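Local coordinates for 6-carboxyhexanoate--coa ligase (Bacillus subtilis, PDB 5FLG), which is a ligase of the 6-carboxyhexanoate--CoA ligase family, modelled here as a two-chain assembly with phosphoaminophosphonic acid-adenylate ester, pimelic acid and magnesium ions, at residues 79-84 with 174-179; 203-208 with 213-218; 11-16 with 48-53. All coordinates share one frame; numbering follows the deposited sequence.

Interaction 1: 79-84 with 174-179. With ANP (phosphoaminophosphonic acid-adenylate ester), chain D.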
loop_
_atom_site.group_PDB
_atom_site.type_symbol
_atom_site.label_atom_id
_atom_site.label_comp_id
_atom_site.label_asym_id
_atom_site.label_seq_id
_atom_site.Cartn_x
_atom_site.Cartn_y
_atom_site.Cartn_z
ATOM N N LEU A 79 16.680 -21.914 12.497
ATOM C CA LEU A 79 17.958 -22.585 12.341
ATOM C C LEU A 79 18.807 -22.369 13.572
ATOM O O LEU A 79 18.828 -21.276 14.128
ATOM C CB LEU A 79 18.690 -22.044 11.110
ATOM C CG LEU A 79 18.021 -22.288 9.758
ATOM C CD1 LEU A 79 18.686 -21.429 8.701
ATOM C CD2 LEU A 79 18.041 -23.759 9.350
ATOM N N PRO A 80 19.621 -23.376 13.912
ATOM C CA PRO A 80 20.802 -23.188 14.767
ATOM C C PRO A 80 21.777 -22.140 14.253
ATOM O O PRO A 80 22.025 -22.049 13.048
ATOM C CB PRO A 80 21.461 -24.557 14.786
ATOM C CG PRO A 80 20.928 -25.280 13.584
ATOM C CD PRO A 80 19.616 -24.667 13.191
ATOM N N VAL A 81 22.173 -21.223 15.143
ATOM C CA VAL A 81 23.025 -20.123 14.784
ATOM C C VAL A 81 24.458 -20.329 15.271
ATOM O O VAL A 81 24.690 -20.810 16.364
ATOM C CB VAL A 81 22.481 -18.841 15.415
ATOM C CG1 VAL A 81 23.464 -17.704 15.258
ATOM C CG2 VAL A 81 21.147 -18.511 14.786
ATOM N N HIS A 82 25.415 -19.899 14.467
ATOM C CA HIS A 82 26.808 -19.803 14.881
ATOM C C HIS A 82 27.394 -18.488 14.331
ATOM O O HIS A 82 27.098 -18.078 13.196
ATOM C CB HIS A 82 27.609 -21.003 14.350
ATOM C CG HIS A 82 29.053 -20.979 14.758
ATOM N ND1 HIS A 82 29.452 -20.927 16.077
ATOM C CD2 HIS A 82 30.182 -20.864 14.022
ATOM C CE1 HIS A 82 30.762 -20.758 16.138
ATOM N NE2 HIS A 82 31.231 -20.734 14.905
ATOM N N THR A 83 28.091 -17.759 15.198
ATOM C CA THR A 83 28.691 -16.509 14.817
ATOM C C THR A 83 30.169 -16.700 14.539
ATOM O O THR A 83 30.921 -17.107 15.400
ATOM C CB THR A 83 28.514 -15.415 15.899
ATOM O OG1 THR A 83 27.117 -15.178 16.111
ATOM C CG2 THR A 83 29.167 -14.135 15.430
ATOM N N ASN A 84 30.569 -16.434 13.302
ATOM C CA ASN A 84 31.963 -16.496 12.925
ATOM C C ASN A 84 32.518 -15.102 12.954
ATOM O O ASN A 84 32.203 -14.284 12.080
ATOM C CB ASN A 84 32.095 -17.041 11.504
ATOM C CG ASN A 84 31.465 -18.409 11.353
ATOM O OD1 ASN A 84 32.061 -19.397 11.728
ATOM N ND2 ASN A 84 30.212 -18.448 10.911
ATOM N N GLU A 174 14.525 -10.595 11.516
ATOM C CA GLU A 174 14.048 -10.630 10.157
ATOM C C GLU A 174 14.859 -11.578 9.291
ATOM O O GLU A 174 14.297 -12.421 8.622
ATOM C CB GLU A 174 14.005 -9.216 9.556
ATOM C CG GLU A 174 12.874 -8.359 10.131
ATOM C CD GLU A 174 13.097 -6.829 10.018
ATOM O OE1 GLU A 174 14.077 -6.355 9.392
ATOM O OE2 GLU A 174 12.271 -6.083 10.564
ATOM N N ALA A 175 16.179 -11.519 9.401
ATOM C CA ALA A 175 17.016 -12.307 8.560
ATOM C C ALA A 175 16.859 -13.777 8.900
ATOM O O ALA A 175 16.860 -14.635 8.008
ATOM C CB ALA A 175 18.452 -11.890 8.729
ATOM N N LEU A 176 16.869 -14.086 10.195
ATOM C CA LEU A 176 16.786 -15.480 10.618
ATOM C C LEU A 176 15.404 -16.063 10.296
ATOM O O LEU A 176 15.276 -17.258 9.957
ATOM C CB LEU A 176 17.177 -15.636 12.089
ATOM C CG LEU A 176 17.287 -17.052 12.674
ATOM C CD1 LEU A 176 18.099 -18.021 11.798
ATOM C CD2 LEU A 176 17.883 -16.971 14.064
ATOM N N ALA A 177 14.360 -15.245 10.380
ATOM C CA ALA A 177 13.042 -15.728 9.978
ATOM C C ALA A 177 13.030 -16.081 8.499
ATOM O O ALA A 177 12.482 -17.148 8.098
ATOM C CB ALA A 177 11.968 -14.722 10.266
ATOM N N LEU A 178 13.573 -15.165 7.686
ATOM C CA LEU A 178 13.687 -15.408 6.255
ATOM C C LEU A 178 14.492 -16.661 5.948
ATOM O O LEU A 178 14.073 -17.502 5.157
ATOM C CB LEU A 178 14.311 -14.193 5.558
ATOM C CG LEU A 178 14.303 -14.241 4.029
ATOM C CD1 LEU A 178 14.391 -12.833 3.447
ATOM C CD2 LEU A 178 15.458 -15.099 3.530
ATOM N N ALA A 179 15.702 -16.714 6.504
ATOM C CA ALA A 179 16.591 -17.779 6.235
ATOM C C ALA A 179 16.012 -19.111 6.649
ATOM O O ALA A 179 16.243 -20.096 5.970
ATOM C CB ALA A 179 17.940 -17.579 6.861
HETATM P PG ANP D . 15.610 -3.069 4.973
HETATM O O1G ANP D . 14.691 -1.926 5.309
HETATM O O2G ANP D . 17.060 -2.674 5.031
HETATM O O3G ANP D . 15.361 -4.345 5.710
HETATM P PB ANP D . 15.517 -4.916 2.648
HETATM O O1B ANP D . 14.836 -5.915 3.515
HETATM O O2B ANP D . 15.189 -4.706 1.217
HETATM N N3B ANP D . 15.253 -3.348 3.324
HETATM P PA ANP D . 17.909 -6.020 3.808
HETATM O O1A ANP D . 19.186 -5.415 4.168
HETATM O O2A ANP D . 16.940 -6.549 4.827
HETATM O O3A ANP D . 17.122 -5.107 2.741
HETATM O "O5'" ANP D . 18.327 -7.267 2.810
HETATM C "C5'" ANP D . 19.468 -7.183 2.005
HETATM C "C4'" ANP D . 19.130 -7.666 0.592
HETATM O "O4'" ANP D . 18.588 -8.990 0.675
HETATM C "C3'" ANP D . 18.073 -6.798 -0.072
HETATM O "O3'" ANP D . 18.660 -5.761 -0.849
HETATM C "C2'" ANP D . 17.377 -7.768 -0.983
HETATM O "O2'" ANP D . 18.173 -7.944 -2.156
HETATM C "C1'" ANP D . 17.430 -9.030 -0.170
HETATM N N9 ANP D . 16.177 -9.158 0.583
HETATM C C8 ANP D . 15.779 -8.454 1.701
HETATM N N7 ANP D . 14.591 -8.925 2.147
HETATM C C5 ANP D . 14.207 -9.911 1.280
HETATM C C6 ANP D . 13.052 -10.807 1.108
HETATM N N6 ANP D . 12.000 -10.770 1.931
HETATM N N1 ANP D . 13.062 -11.695 0.089
HETATM C C2 ANP D . 14.079 -11.742 -0.778
HETATM N N3 ANP D . 15.206 -11.018 -0.669
HETATM C C4 ANP D . 15.253 -10.034 0.260
#

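Interaction 2: 203-208 with 213-218. With PML (pimelic acid), chain C.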
loop_
_atom_site.group_PDB
_atom_site.type_symbol
_atom_site.label_atom_id
_atom_site.label_comp_id
_atom_site.label_asym_id
_atom_site.label_seq_id
_atom_site.Cartn_x
_atom_site.Cartn_y
_atom_site.Cartn_z
ATOM N N GLY A 203 26.933 -10.341 7.553
ATOM C CA GLY A 203 26.071 -11.120 6.678
ATOM C C GLY A 203 26.043 -12.561 7.135
ATOM O O GLY A 203 26.358 -12.854 8.289
ATOM N N TYR A 204 25.665 -13.483 6.235
ATOM C CA TYR A 204 25.568 -14.864 6.619
ATOM C C TYR A 204 25.476 -15.785 5.405
ATOM O O TYR A 204 25.313 -15.344 4.275
ATOM C CB TYR A 204 24.349 -15.129 7.516
ATOM C CG TYR A 204 22.978 -14.998 6.825
ATOM C CD1 TYR A 204 22.420 -16.058 6.138
ATOM C CD2 TYR A 204 22.252 -13.806 6.885
ATOM C CE1 TYR A 204 21.212 -15.953 5.530
ATOM C CE2 TYR A 204 20.982 -13.727 6.361
ATOM C CZ TYR A 204 20.506 -14.792 5.604
ATOM O OH TYR A 204 19.249 -14.755 5.047
ATOM N N VAL A 205 25.772 -17.042 5.677
ATOM C CA VAL A 205 25.449 -18.149 4.768
ATOM C C VAL A 205 24.599 -19.103 5.595
ATOM O O VAL A 205 24.804 -19.243 6.806
ATOM C CB VAL A 205 26.740 -18.870 4.337
ATOM C CG1 VAL A 205 26.417 -20.179 3.621
ATOM C CG2 VAL A 205 27.518 -17.988 3.395
ATOM N N ALA A 206 23.533 -19.610 4.992
ATOM C CA ALA A 206 22.627 -20.498 5.678
ATOM C C ALA A 206 22.443 -21.760 4.842
ATOM O O ALA A 206 22.382 -21.708 3.611
ATOM C CB ALA A 206 21.305 -19.837 5.884
ATOM N N GLY A 207 22.161 -22.850 5.537
ATOM C CA GLY A 207 21.779 -24.093 4.886
ATOM C C GLY A 207 21.334 -25.120 5.893
ATOM O O GLY A 207 21.486 -24.937 7.110
ATOM N N LYS A 208 20.853 -26.244 5.375
ATOM C CA LYS A 208 20.100 -27.194 6.174
ATOM C C LYS A 208 21.046 -27.830 7.142
ATOM O O LYS A 208 20.714 -27.981 8.309
ATOM C CB LYS A 208 19.471 -28.266 5.288
ATOM C CG LYS A 208 18.170 -27.869 4.628
ATOM C CD LYS A 208 17.764 -28.939 3.607
ATOM C CE LYS A 208 16.435 -28.615 2.931
ATOM N NZ LYS A 208 16.515 -27.483 1.980
ATOM N N GLN A 213 24.972 -19.316 9.638
ATOM C CA GLN A 213 26.357 -19.046 9.944
ATOM C C GLN A 213 26.604 -17.572 9.726
ATOM O O GLN A 213 26.743 -17.137 8.594
ATOM C CB GLN A 213 27.271 -19.873 9.043
ATOM C CG GLN A 213 27.218 -21.371 9.318
ATOM C CD GLN A 213 28.045 -21.777 10.524
ATOM O OE1 GLN A 213 29.030 -21.123 10.886
ATOM N NE2 GLN A 213 27.630 -22.849 11.174
ATOM N N ARG A 214 26.541 -16.778 10.805
ATOM C CA ARG A 214 26.777 -15.355 10.683
ATOM C C ARG A 214 28.251 -15.102 10.440
ATOM O O ARG A 214 29.090 -15.699 11.079
ATOM C CB ARG A 214 26.356 -14.642 11.987
ATOM C CG ARG A 214 24.950 -14.948 12.391
ATOM C CD ARG A 214 24.574 -14.306 13.710
ATOM N NE ARG A 214 24.521 -12.866 13.588
ATOM C CZ ARG A 214 25.158 -12.022 14.390
ATOM N NH1 ARG A 214 25.956 -12.473 15.334
ATOM N NH2 ARG A 214 25.010 -10.716 14.224
ATOM N N ILE A 215 28.552 -14.110 9.615
ATOM C CA ILE A 215 29.898 -13.722 9.346
ATOM C C ILE A 215 30.030 -12.203 9.573
ATOM O O ILE A 215 29.372 -11.401 8.908
ATOM C CB ILE A 215 30.259 -14.082 7.899
ATOM C CG1 ILE A 215 30.091 -15.601 7.679
ATOM C CG2 ILE A 215 31.670 -13.639 7.601
ATOM C CD1 ILE A 215 30.276 -16.062 6.248
ATOM N N THR A 216 30.854 -11.806 10.540
ATOM C CA THR A 216 30.701 -10.464 11.121
ATOM C C THR A 216 31.211 -9.314 10.243
ATOM O O THR A 216 30.788 -8.182 10.415
ATOM C CB THR A 216 31.369 -10.342 12.491
ATOM O OG1 THR A 216 32.776 -10.623 12.381
ATOM C CG2 THR A 216 30.705 -11.251 13.475
ATOM N N ALA A 217 32.007 -9.616 9.236
ATOM C CA ALA A 217 32.331 -8.630 8.232
ATOM C C ALA A 217 32.254 -9.262 6.856
ATOM O O ALA A 217 33.030 -10.174 6.550
ATOM C CB ALA A 217 33.735 -8.081 8.470
ATOM N N MET A 218 31.440 -8.677 5.976
ATOM C CA MET A 218 31.250 -9.244 4.619
ATOM C C MET A 218 31.455 -8.179 3.540
ATOM O O MET A 218 31.413 -8.465 2.335
ATOM C CB MET A 218 29.850 -9.848 4.489
ATOM C CG MET A 218 29.660 -11.148 5.245
ATOM S SD MET A 218 30.492 -12.524 4.418
ATOM C CE MET A 218 29.260 -13.029 3.231
HETATM C C1 PML C . 22.666 -10.869 11.045
HETATM O O11 PML C . 22.622 -12.081 11.436
HETATM O O12 PML C . 23.115 -9.951 11.818
HETATM C C2 PML C . 22.562 -10.634 9.526
HETATM C C3 PML C . 21.501 -9.660 9.038
HETATM C C4 PML C . 21.896 -8.912 7.752
HETATM C C5 PML C . 20.860 -8.954 6.644
HETATM C C6 PML C . 20.533 -7.598 6.026
HETATM C C7 PML C . 19.986 -6.609 7.058
HETATM O O71 PML C . 18.944 -6.904 7.690
HETATM O O72 PML C . 20.522 -5.477 7.165
#

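Interaction 3: 11-16 with 48-53. With ANP (phosphoaminophosphonic acid-adenylate ester), chain D.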
loop_
_atom_site.group_PDB
_atom_site.type_symbol
_atom_site.label_atom_id
_atom_site.label_comp_id
_atom_site.label_asym_id
_atom_site.label_seq_id
_atom_site.Cartn_x
_atom_site.Cartn_y
_atom_site.Cartn_z
ATOM N N VAL A 11 1.444 -8.343 5.994
ATOM C CA VAL A 11 1.593 -6.875 5.925
ATOM C C VAL A 11 2.923 -6.584 5.295
ATOM O O VAL A 11 3.963 -7.040 5.794
ATOM C CB VAL A 11 1.538 -6.185 7.309
ATOM C CG1 VAL A 11 1.414 -4.680 7.129
ATOM C CG2 VAL A 11 0.357 -6.668 8.128
ATOM N N ARG A 12 2.888 -5.907 4.145
ATOM C CA ARG A 12 4.079 -5.676 3.353
ATOM C C ARG A 12 4.277 -4.200 3.076
ATOM O O ARG A 12 3.305 -3.432 3.008
ATOM C CB ARG A 12 3.979 -6.410 2.000
ATOM C CG ARG A 12 4.080 -7.919 2.137
ATOM C CD ARG A 12 4.017 -8.593 0.767
ATOM N NE ARG A 12 2.699 -8.436 0.161
ATOM C CZ ARG A 12 2.437 -8.629 -1.129
ATOM N NH1 ARG A 12 3.428 -8.780 -1.993
ATOM N NH2 ARG A 12 1.189 -8.631 -1.557
ATOM N N MET A 13 5.539 -3.833 2.889
ATOM C CA MET A 13 5.921 -2.461 2.667
ATOM C C MET A 13 7.066 -2.449 1.676
ATOM O O MET A 13 8.019 -3.188 1.819
ATOM C CB MET A 13 6.383 -1.785 3.979
ATOM C CG MET A 13 6.886 -0.343 3.811
ATOM S SD MET A 13 8.666 -0.166 3.465
ATOM C CE MET A 13 9.398 -0.782 4.959
ATOM N N ARG A 14 7.078 -1.435 0.828
ATOM C CA ARG A 14 8.279 -1.094 0.152
ATOM C C ARG A 14 8.388 0.410 -0.038
ATOM O O ARG A 14 7.383 1.135 -0.088
ATOM C CB ARG A 14 8.298 -1.809 -1.195
ATOM C CG ARG A 14 7.139 -1.428 -2.067
ATOM C CD ARG A 14 7.037 -2.437 -3.201
ATOM N NE ARG A 14 6.129 -2.019 -4.260
ATOM C CZ ARG A 14 5.289 -2.844 -4.880
ATOM N NH1 ARG A 14 5.172 -4.118 -4.498
ATOM N NH2 ARG A 14 4.524 -2.378 -5.858
ATOM N N ALA A 15 9.621 0.861 -0.193
ATOM C CA ALA A 15 9.875 2.281 -0.260
ATOM C C ALA A 15 11.030 2.530 -1.200
ATOM O O ALA A 15 11.991 1.761 -1.239
ATOM C CB ALA A 15 10.184 2.849 1.132
ATOM N N SER A 16 10.977 3.670 -1.876
ATOM C CA SER A 16 12.008 4.039 -2.811
ATOM C C SER A 16 12.172 5.545 -2.903
ATOM O O SER A 16 11.352 6.288 -2.397
ATOM C CB SER A 16 11.672 3.469 -4.194
ATOM O OG SER A 16 10.403 3.915 -4.604
ATOM N N LEU A 48 6.148 1.626 8.576
ATOM C CA LEU A 48 6.274 3.026 8.167
ATOM C C LEU A 48 7.610 3.560 8.643
ATOM O O LEU A 48 8.394 4.083 7.851
ATOM C CB LEU A 48 5.128 3.864 8.721
ATOM C CG LEU A 48 5.153 5.358 8.392
ATOM C CD1 LEU A 48 5.134 5.587 6.896
ATOM C CD2 LEU A 48 3.969 6.047 9.052
ATOM N N GLU A 49 7.897 3.378 9.924
ATOM C CA GLU A 49 9.072 3.980 10.549
ATOM C C GLU A 49 10.365 3.382 9.991
ATOM O O GLU A 49 11.382 4.056 9.809
ATOM C CB GLU A 49 8.996 3.775 12.069
ATOM C CG GLU A 49 10.285 4.058 12.820
ATOM C CD GLU A 49 10.765 5.505 12.685
ATOM O OE1 GLU A 49 10.314 6.220 11.761
ATOM O OE2 GLU A 49 11.656 5.910 13.470
ATOM N N LYS A 50 10.324 2.094 9.701
ATOM C CA LYS A 50 11.460 1.424 9.114
ATOM C C LYS A 50 11.791 2.025 7.767
ATOM O O LYS A 50 12.945 2.309 7.458
ATOM C CB LYS A 50 11.098 -0.052 8.994
ATOM C CG LYS A 50 11.960 -0.879 8.106
ATOM C CD LYS A 50 11.393 -2.296 8.177
ATOM C CE LYS A 50 12.083 -3.236 7.211
ATOM N NZ LYS A 50 13.344 -3.661 7.856
ATOM N N GLY A 51 10.776 2.332 6.998
ATOM C CA GLY A 51 10.990 2.965 5.711
ATOM C C GLY A 51 11.431 4.434 5.801
ATOM O O GLY A 51 12.242 4.883 4.985
ATOM N N LEU A 52 10.938 5.163 6.807
ATOM C CA LEU A 52 11.233 6.611 6.928
ATOM C C LEU A 52 12.589 6.929 7.568
ATOM O O LEU A 52 13.104 8.007 7.393
ATOM C CB LEU A 52 10.160 7.330 7.733
ATOM C CG LEU A 52 8.763 7.361 7.125
ATOM C CD1 LEU A 52 7.842 8.154 8.019
ATOM C CD2 LEU A 52 8.766 7.915 5.715
ATOM N N SER A 53 13.182 5.999 8.296
ATOM C CA SER A 53 14.408 6.311 8.994
ATOM C C SER A 53 15.552 5.478 8.424
ATOM O O SER A 53 16.415 5.033 9.153
ATOM C CB SER A 53 14.229 5.990 10.479
ATOM O OG SER A 53 13.976 4.601 10.625
HETATM P PG ANP D . 15.610 -3.069 4.973
HETATM O O1G ANP D . 14.691 -1.926 5.309
HETATM O O2G ANP D . 17.060 -2.674 5.031
HETATM O O3G ANP D . 15.361 -4.345 5.710
HETATM P PB ANP D . 15.517 -4.916 2.648
HETATM O O1B ANP D . 14.836 -5.915 3.515
HETATM O O2B ANP D . 15.189 -4.706 1.217
HETATM N N3B ANP D . 15.253 -3.348 3.324
HETATM P PA ANP D . 17.909 -6.020 3.808
HETATM O O1A ANP D . 19.186 -5.415 4.168
HETATM O O2A ANP D . 16.940 -6.549 4.827
HETATM O O3A ANP D . 17.122 -5.107 2.741
HETATM O "O5'" ANP D . 18.327 -7.267 2.810
HETATM C "C5'" ANP D . 19.468 -7.183 2.005
HETATM C "C4'" ANP D . 19.130 -7.666 0.592
HETATM O "O4'" ANP D . 18.588 -8.990 0.675
HETATM C "C3'" ANP D . 18.073 -6.798 -0.072
HETATM O "O3'" ANP D . 18.660 -5.761 -0.849
HETATM C "C2'" ANP D . 17.377 -7.768 -0.983
HETATM O "O2'" ANP D . 18.173 -7.944 -2.156
HETATM C "C1'" ANP D . 17.430 -9.030 -0.170
HETATM N N9 ANP D . 16.177 -9.158 0.583
HETATM C C8 ANP D . 15.779 -8.454 1.701
HETATM N N7 ANP D . 14.591 -8.925 2.147
HETATM C C5 ANP D . 14.207 -9.911 1.280
HETATM C C6 ANP D . 13.052 -10.807 1.108
HETATM N N6 ANP D . 12.000 -10.770 1.931
HETATM N N1 ANP D . 13.062 -11.695 0.089
HETATM C C2 ANP D . 14.079 -11.742 -0.778
HETATM N N3 ANP D . 15.206 -11.018 -0.669
HETATM C C4 ANP D . 15.253 -10.034 0.260
#

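Interaction 1: 79-84 with 174-179
With CG of L176 trans to its own backbone N (chi1 -174°), the isobutyl group stands out from the helix and its two methyls part to meet L79 and V81. In V81, chi1 of 171° sets CG1 opposite the backbone N and leaves CG2 to face the helix. There V81 CG2 meets L176 CD2 at 3.7 Å, the two side chains running at a slant to one another. The other branch reaches the loop that leads into the strand, with L176 CD1 4.1 Å from L79 CB and equally far from L79 O. This is helix-on-sheet packing in an alpha/beta fold: helix 170-184 lies over one face of a mixed sheet, and strand 81-84 is its outermost strand on this side within the chain. L79 extends the apolar seam along the helix, its CD1 lying 3.9 Å from A179 O and 4.3 Å from A179 CB. W160 of helix 154-164 packs against both V81 and L176. Polar tethering comes from S180, whose OG is hydrogen-bonded to both L79 N and L176 O and so links the loop to the helix beside the leucine contact. L178 projects instead from another side of the helix, where its CD1 rests above the adenine plane, 3.4 Å from C6 of phosphoaminophosphonic acid-adenylate ester.

Interaction 2: 203-208 with 213-218
Q213 N donates to V205 O at 2.8 Å, and V205 N returns a bond to Q213 O at 3.1 Å, so this hydrogen-bonded pair is closed from both sides. The same happens two residues along, where I215 N reaches G203 O at 2.9 Å with a nearly straight N-H...O angle of 174° and G203 N bonds back to I215 O. Together they make the antiparallel beta hairpin of strands 203-207 and 211-215, set within the mixed sheet. Between these pairs, Y204 and R214 form a non-hydrogen-bonded pair whose side chains leave on one sheet face, the face that carries pimelic acid. R214 turns at chi3 (68°) and presents the edge of its guanidinium to one carboxylate of this ligand, whose carbon C1 lies in the guanidinium plane. R214 NE bonds to pimelic acid O11 at 3.0 Å. R214 NH2 bonds to pimelic acid O12 at 3.2 Å. T83 binds the remaining nitrogen, NH1, and thereby should steady the group in its rotation. Y204 CB lies 3.3 Å from Q213 O, while the ring leads away from the hairpin partner, bringing an edge near C2 of pimelic acid and its OH to R228, and Q213 OE1 is held by N84. On the opposite sheet face V205 and I215 pack onto A96 of helix 89-102, with V205 CG2 and I215 CD1 4.4 Å apart. M218, bent at chi2 and chi3, folds back over the strand start until its CG lies 3.7 Å from G203 N.

Interaction 3: 11-16 with 48-53
The ammonium of K50, a residue whose aliphatic stem packs on M13, is gripped from several sides: NZ donates to O3G of phosphoaminophosphonic acid-adenylate ester at 3.0 Å, makes a weak bond to O1G at 3.4 Å, and forms a salt bridge with E174 OE1. A magnesium ion lies about 4 Å from the nearest atom of the side chain, so the lysine probably adds to the positive field round the terminal phosphate. The setting is helix-on-sheet packing: helix 40-52 lies against a three-stranded antiparallel sheet with strand 8-17 at its centre. M13 supplies the contact from that strand. Its chain leaves opposite the backbone N (chi1 177°), then bends at chi2 and chi3, which turns the terminal methyl onto the helix: M13 CE lies 4.1 Å from K50 CG and 4.0 Å from G51 N. At G51, which has no side chain, the helix backbone itself meets the methionine. Beyond CG the lysine runs straight before turning at chi4 (81°) toward the phosphate. On the outer side of the helix, E49 OE1 pairs with K41 of the second subunit. Where the helix ends, S53 OG bonds to E49 O at 2.8 Å.

From the N terminus, interaction 3 comes first: its loop holds strand 26-36 and most of helix 40-52, and it closes that helix against the antiparallel sheet. Interaction 1 then spans 89 residues, many of them helical, and brings helix 170-184 back to strand 81-84. Interaction 2 closes a short hairpin, with four residues between its segments. The three are in series; none nests in or crosses another. Interactions 1 and 2 join in one sheet, where the backbones of 81-84 and 213-215 are probably hydrogen-bonded. Interaction 3 lies about 23 Å from interaction 1, centre to centre, yet the E174-K50 salt bridge joins them, and both touch phosphoaminophosphonic acid-adenylate ester, which sits where the sheet systems meet.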